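Local coordinates for iota-carrageenase (Alteromonas sp., PDB 1H80), which hydrolyses the 1,4-beta linkages within iota-carrageenan, a sulfated galactan of red algal cell walls, with inversion of anomeric configuration, at residues 274-286 against 324-336. Sequence-based numbering, arbitrary orientation.
Sequences AVRSDSGFVELFS and AARVTQKDACLDK
The guanidinium of Arg-326 lies flat over one face of the Phe-281 ring. The planes are 8° apart and the centres 3.8 Å apart. The contact is also cation-pi, with Arg-326 CZ 26° off the normal through the centre of the Phe-281 ring. Arg-326 CZ sits above Phe-281 CG at 3.4 Å, while NH1 reaches over the middle of the ring. The Arg-326 chain gets there by running out extended from CG to NE, with CG anti to the backbone N (chi1 177°). A water bridges Arg-326 NH2, from which it accepts, and Ser-279 O, to which it donates.

Beside the stack the backbones pair as a short antiparallel ladder of 283-284 with 325-326. Glu-283 and Arg-326 form a non-hydrogen-bonded pair, Leu-284 and Ala-325 a hydrogen-bonded one. Leu-284 N gives a nearly straight bond to Ala-325 O at 3.0 Å, and Ala-325 N returns one to Leu-284 O. Val-327 N also bonds to Val-282 O at 3.0 Å. A second water joins Val-282 N to Val-327 O. A third donates to both Gly-280 O and Gln-329 OE1.

The enzyme is a right-handed parallel beta-helix, as in pectate lyases. Strand 275-277 belongs to one of its parallel sheets, between strands 250-252 and 407-409. The chain then leaves the solenoid and pairs with 324-336 as a small two-stranded antiparallel sheet.

Apolar branches pack on the Leu-284 side. Val-327 CG2 touches Leu-284 CG at 4.1 Å and also approaches Val-282 CB. Val-282 CG2 meets Leu-334 CD2 at 3.6 Å, where helix 331-340 meets the loop.

Further out, Cys-333, in the helix, is disulfide-bonded to Cys-309. Asp-331 binds Ser-415 and Lys-416, close to the calcium-binding Asp-418, Tyr-419 and Asp-420 in sequence. Tyr-419 OH also bonds to Asp-278 O.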
# COMPACT_ATOMS: atom_id res chain seq x y z
N ALA A 274 -2.06 -14.79 -0.81
CA ALA A 274 -1.21 -14.12 0.18
C ALA A 274 -0.21 -13.23 -0.54
O ALA A 274 0.04 -12.09 -0.15
CB ALA A 274 -0.49 -15.16 1.03
N VAL A 275 0.37 -13.77 -1.61
CA VAL A 275 1.35 -13.05 -2.40
C VAL A 275 0.88 -13.03 -3.85
O VAL A 275 0.36 -14.02 -4.36
CB VAL A 275 2.73 -13.72 -2.34
CG1 VAL A 275 3.74 -12.92 -3.16
CG2 VAL A 275 3.19 -13.84 -0.89
N ARG A 276 1.06 -11.88 -4.50
CA ARG A 276 0.66 -11.74 -5.88
C ARG A 276 1.72 -10.97 -6.65
O ARG A 276 2.20 -9.94 -6.19
CB ARG A 276 -0.67 -11.01 -5.97
CG ARG A 276 -1.04 -10.59 -7.38
CD ARG A 276 -2.35 -9.83 -7.38
NE ARG A 276 -2.40 -8.87 -8.48
CZ ARG A 276 -3.36 -7.97 -8.64
NH1 ARG A 276 -4.37 -7.92 -7.77
NH2 ARG A 276 -3.33 -7.13 -9.66
N SER A 277 2.09 -11.49 -7.82
CA SER A 277 3.08 -10.83 -8.65
C SER A 277 2.51 -10.68 -10.06
O SER A 277 2.08 -11.65 -10.68
CB SER A 277 4.37 -11.65 -8.69
OG SER A 277 4.94 -11.74 -7.39
N ASP A 278 2.51 -9.44 -10.55
CA ASP A 278 1.99 -9.14 -11.87
C ASP A 278 3.14 -8.91 -12.84
O ASP A 278 4.22 -8.46 -12.45
CB ASP A 278 1.14 -7.86 -11.86
CG ASP A 278 -0.11 -8.00 -11.02
OD1 ASP A 278 -0.41 -9.11 -10.54
OD2 ASP A 278 -0.81 -6.98 -10.86
N SER A 279 2.90 -9.21 -14.10
CA SER A 279 3.93 -9.00 -15.11
C SER A 279 4.14 -7.51 -15.32
O SER A 279 3.22 -6.71 -15.15
CB SER A 279 3.50 -9.64 -16.43
OG SER A 279 4.42 -9.33 -17.47
N GLY A 280 5.36 -7.13 -15.66
CA GLY A 280 5.62 -5.74 -15.95
C GLY A 280 5.05 -5.58 -17.34
O GLY A 280 4.92 -6.57 -18.06
N PHE A 281 4.69 -4.37 -17.72
CA PHE A 281 4.14 -4.16 -19.05
C PHE A 281 4.42 -2.75 -19.55
O PHE A 281 4.77 -1.87 -18.77
CB PHE A 281 2.63 -4.42 -19.07
CG PHE A 281 1.85 -3.53 -18.15
CD1 PHE A 281 1.77 -3.80 -16.79
CD2 PHE A 281 1.19 -2.41 -18.64
CE1 PHE A 281 1.05 -2.98 -15.93
CE2 PHE A 281 0.46 -1.57 -17.79
CZ PHE A 281 0.40 -1.86 -16.43
N VAL A 282 4.26 -2.56 -20.85
CA VAL A 282 4.50 -1.27 -21.45
C VAL A 282 3.21 -0.69 -22.00
O VAL A 282 2.33 -1.42 -22.45
CB VAL A 282 5.53 -1.36 -22.59
CG1 VAL A 282 6.46 -0.19 -22.52
CG2 VAL A 282 6.31 -2.67 -22.50
N GLU A 283 3.10 0.64 -21.97
CA GLU A 283 1.91 1.32 -22.43
C GLU A 283 2.26 2.48 -23.37
O GLU A 283 3.10 3.31 -23.04
CB GLU A 283 1.13 1.86 -21.23
CG GLU A 283 -0.36 1.61 -21.27
CD GLU A 283 -1.05 2.12 -20.02
OE1 GLU A 283 -1.09 3.35 -19.83
OE2 GLU A 283 -1.55 1.29 -19.24
N LEU A 284 1.62 2.52 -24.53
CA LEU A 284 1.85 3.58 -25.50
C LEU A 284 0.70 4.58 -25.46
O LEU A 284 -0.47 4.18 -25.39
CB LEU A 284 1.99 3.00 -26.91
CG LEU A 284 3.13 2.00 -27.13
CD1 LEU A 284 3.14 1.54 -28.58
CD2 LEU A 284 4.46 2.65 -26.77
N PHE A 285 1.02 5.86 -25.51
CA PHE A 285 0.02 6.91 -25.47
C PHE A 285 -0.08 7.63 -26.82
O PHE A 285 0.90 7.75 -27.54
CB PHE A 285 0.35 7.91 -24.35
CG PHE A 285 0.19 7.34 -22.96
CD1 PHE A 285 0.68 6.07 -22.65
CD2 PHE A 285 -0.45 8.08 -21.97
CE1 PHE A 285 0.53 5.55 -21.37
CE2 PHE A 285 -0.60 7.56 -20.68
CZ PHE A 285 -0.12 6.29 -20.38
N SER A 286 -1.28 8.10 -27.14
CA SER A 286 -1.53 8.79 -28.41
C SER A 286 -1.11 10.25 -28.37
O SER A 286 -1.55 11.02 -27.51
CB SER A 286 -3.01 8.69 -28.78
OG SER A 286 -3.82 9.31 -27.80
N ALA A 324 -4.66 5.12 -24.40
CA ALA A 324 -3.71 4.20 -23.79
C ALA A 324 -3.82 2.81 -24.43
O ALA A 324 -4.91 2.25 -24.53
CB ALA A 324 -3.97 4.10 -22.30
N ALA A 325 -2.68 2.27 -24.85
CA ALA A 325 -2.66 0.95 -25.47
C ALA A 325 -1.54 0.09 -24.92
O ALA A 325 -0.36 0.36 -25.14
CB ALA A 325 -2.52 1.09 -26.98
N ARG A 326 -1.91 -0.95 -24.19
CA ARG A 326 -0.95 -1.87 -23.60
C ARG A 326 -0.34 -2.77 -24.67
O ARG A 326 -1.05 -3.31 -25.52
CB ARG A 326 -1.63 -2.70 -22.51
CG ARG A 326 -0.75 -3.75 -21.87
CD ARG A 326 -1.38 -4.22 -20.57
NE ARG A 326 -0.64 -5.31 -19.95
CZ ARG A 326 -0.75 -5.64 -18.67
NH1 ARG A 326 -1.57 -4.97 -17.88
NH2 ARG A 326 -0.04 -6.65 -18.19
N VAL A 327 0.98 -2.94 -24.62
CA VAL A 327 1.68 -3.78 -25.58
C VAL A 327 1.57 -5.25 -25.22
O VAL A 327 1.82 -5.65 -24.08
CB VAL A 327 3.17 -3.39 -25.66
CG1 VAL A 327 3.89 -4.30 -26.64
CG2 VAL A 327 3.31 -1.94 -26.08
N THR A 328 1.20 -6.07 -26.20
CA THR A 328 1.03 -7.50 -26.01
C THR A 328 2.29 -8.16 -25.45
O THR A 328 3.41 -7.82 -25.83
CB THR A 328 0.65 -8.19 -27.33
OG1 THR A 328 -0.45 -7.50 -27.92
CG2 THR A 328 0.26 -9.64 -27.09
N GLN A 329 2.09 -9.12 -24.54
CA GLN A 329 3.20 -9.83 -23.92
C GLN A 329 3.81 -10.87 -24.86
O GLN A 329 3.52 -12.06 -24.76
CB GLN A 329 2.74 -10.50 -22.62
CG GLN A 329 3.80 -11.35 -21.93
CD GLN A 329 5.10 -10.59 -21.70
OE1 GLN A 329 5.11 -9.51 -21.12
NE2 GLN A 329 6.21 -11.17 -22.15
N LYS A 330 4.64 -10.38 -25.78
CA LYS A 330 5.32 -11.23 -26.75
C LYS A 330 6.69 -10.59 -26.98
O LYS A 330 6.78 -9.39 -27.24
CB LYS A 330 4.53 -11.29 -28.05
N ASP A 331 7.74 -11.39 -26.87
CA ASP A 331 9.10 -10.91 -27.02
C ASP A 331 9.47 -10.37 -28.40
O ASP A 331 10.53 -9.77 -28.57
CB ASP A 331 10.08 -12.00 -26.61
CG ASP A 331 10.00 -12.30 -25.13
OD1 ASP A 331 9.01 -11.89 -24.49
OD2 ASP A 331 10.92 -12.96 -24.60
N ALA A 332 8.60 -10.57 -29.38
CA ALA A 332 8.85 -10.06 -30.72
C ALA A 332 8.31 -8.63 -30.73
O ALA A 332 8.91 -7.73 -31.31
CB ALA A 332 8.11 -10.90 -31.75
N CYS A 333 7.19 -8.45 -30.05
CA CYS A 333 6.55 -7.14 -29.95
C CYS A 333 7.27 -6.25 -28.96
O CYS A 333 7.36 -5.03 -29.15
CB CYS A 333 5.09 -7.31 -29.50
SG CYS A 333 3.96 -7.93 -30.78
N LEU A 334 7.78 -6.84 -27.88
CA LEU A 334 8.50 -6.08 -26.87
C LEU A 334 9.87 -5.65 -27.39
O LEU A 334 10.33 -4.55 -27.08
CB LEU A 334 8.64 -6.90 -25.59
CG LEU A 334 7.33 -7.11 -24.83
CD1 LEU A 334 7.56 -8.01 -23.63
CD2 LEU A 334 6.77 -5.76 -24.38
N ASP A 335 10.52 -6.51 -28.17
CA ASP A 335 11.82 -6.16 -28.73
C ASP A 335 11.63 -4.92 -29.59
O ASP A 335 12.52 -4.07 -29.69
CB ASP A 335 12.40 -7.30 -29.57
CG ASP A 335 13.01 -8.40 -28.73
OD1 ASP A 335 13.40 -8.13 -27.57
OD2 ASP A 335 13.11 -9.54 -29.23
N LYS A 336 10.46 -4.82 -30.23
CA LYS A 336 10.14 -3.68 -31.07
C LYS A 336 9.86 -2.46 -30.20
O LYS A 336 10.20 -1.33 -30.55
CB LYS A 336 8.90 -3.97 -31.93
O HOH W 1 0.50 -7.01 -15.44
O HOH W 2 4.19 -7.15 -20.59
O HOH W 3 3.56 -4.85 -22.20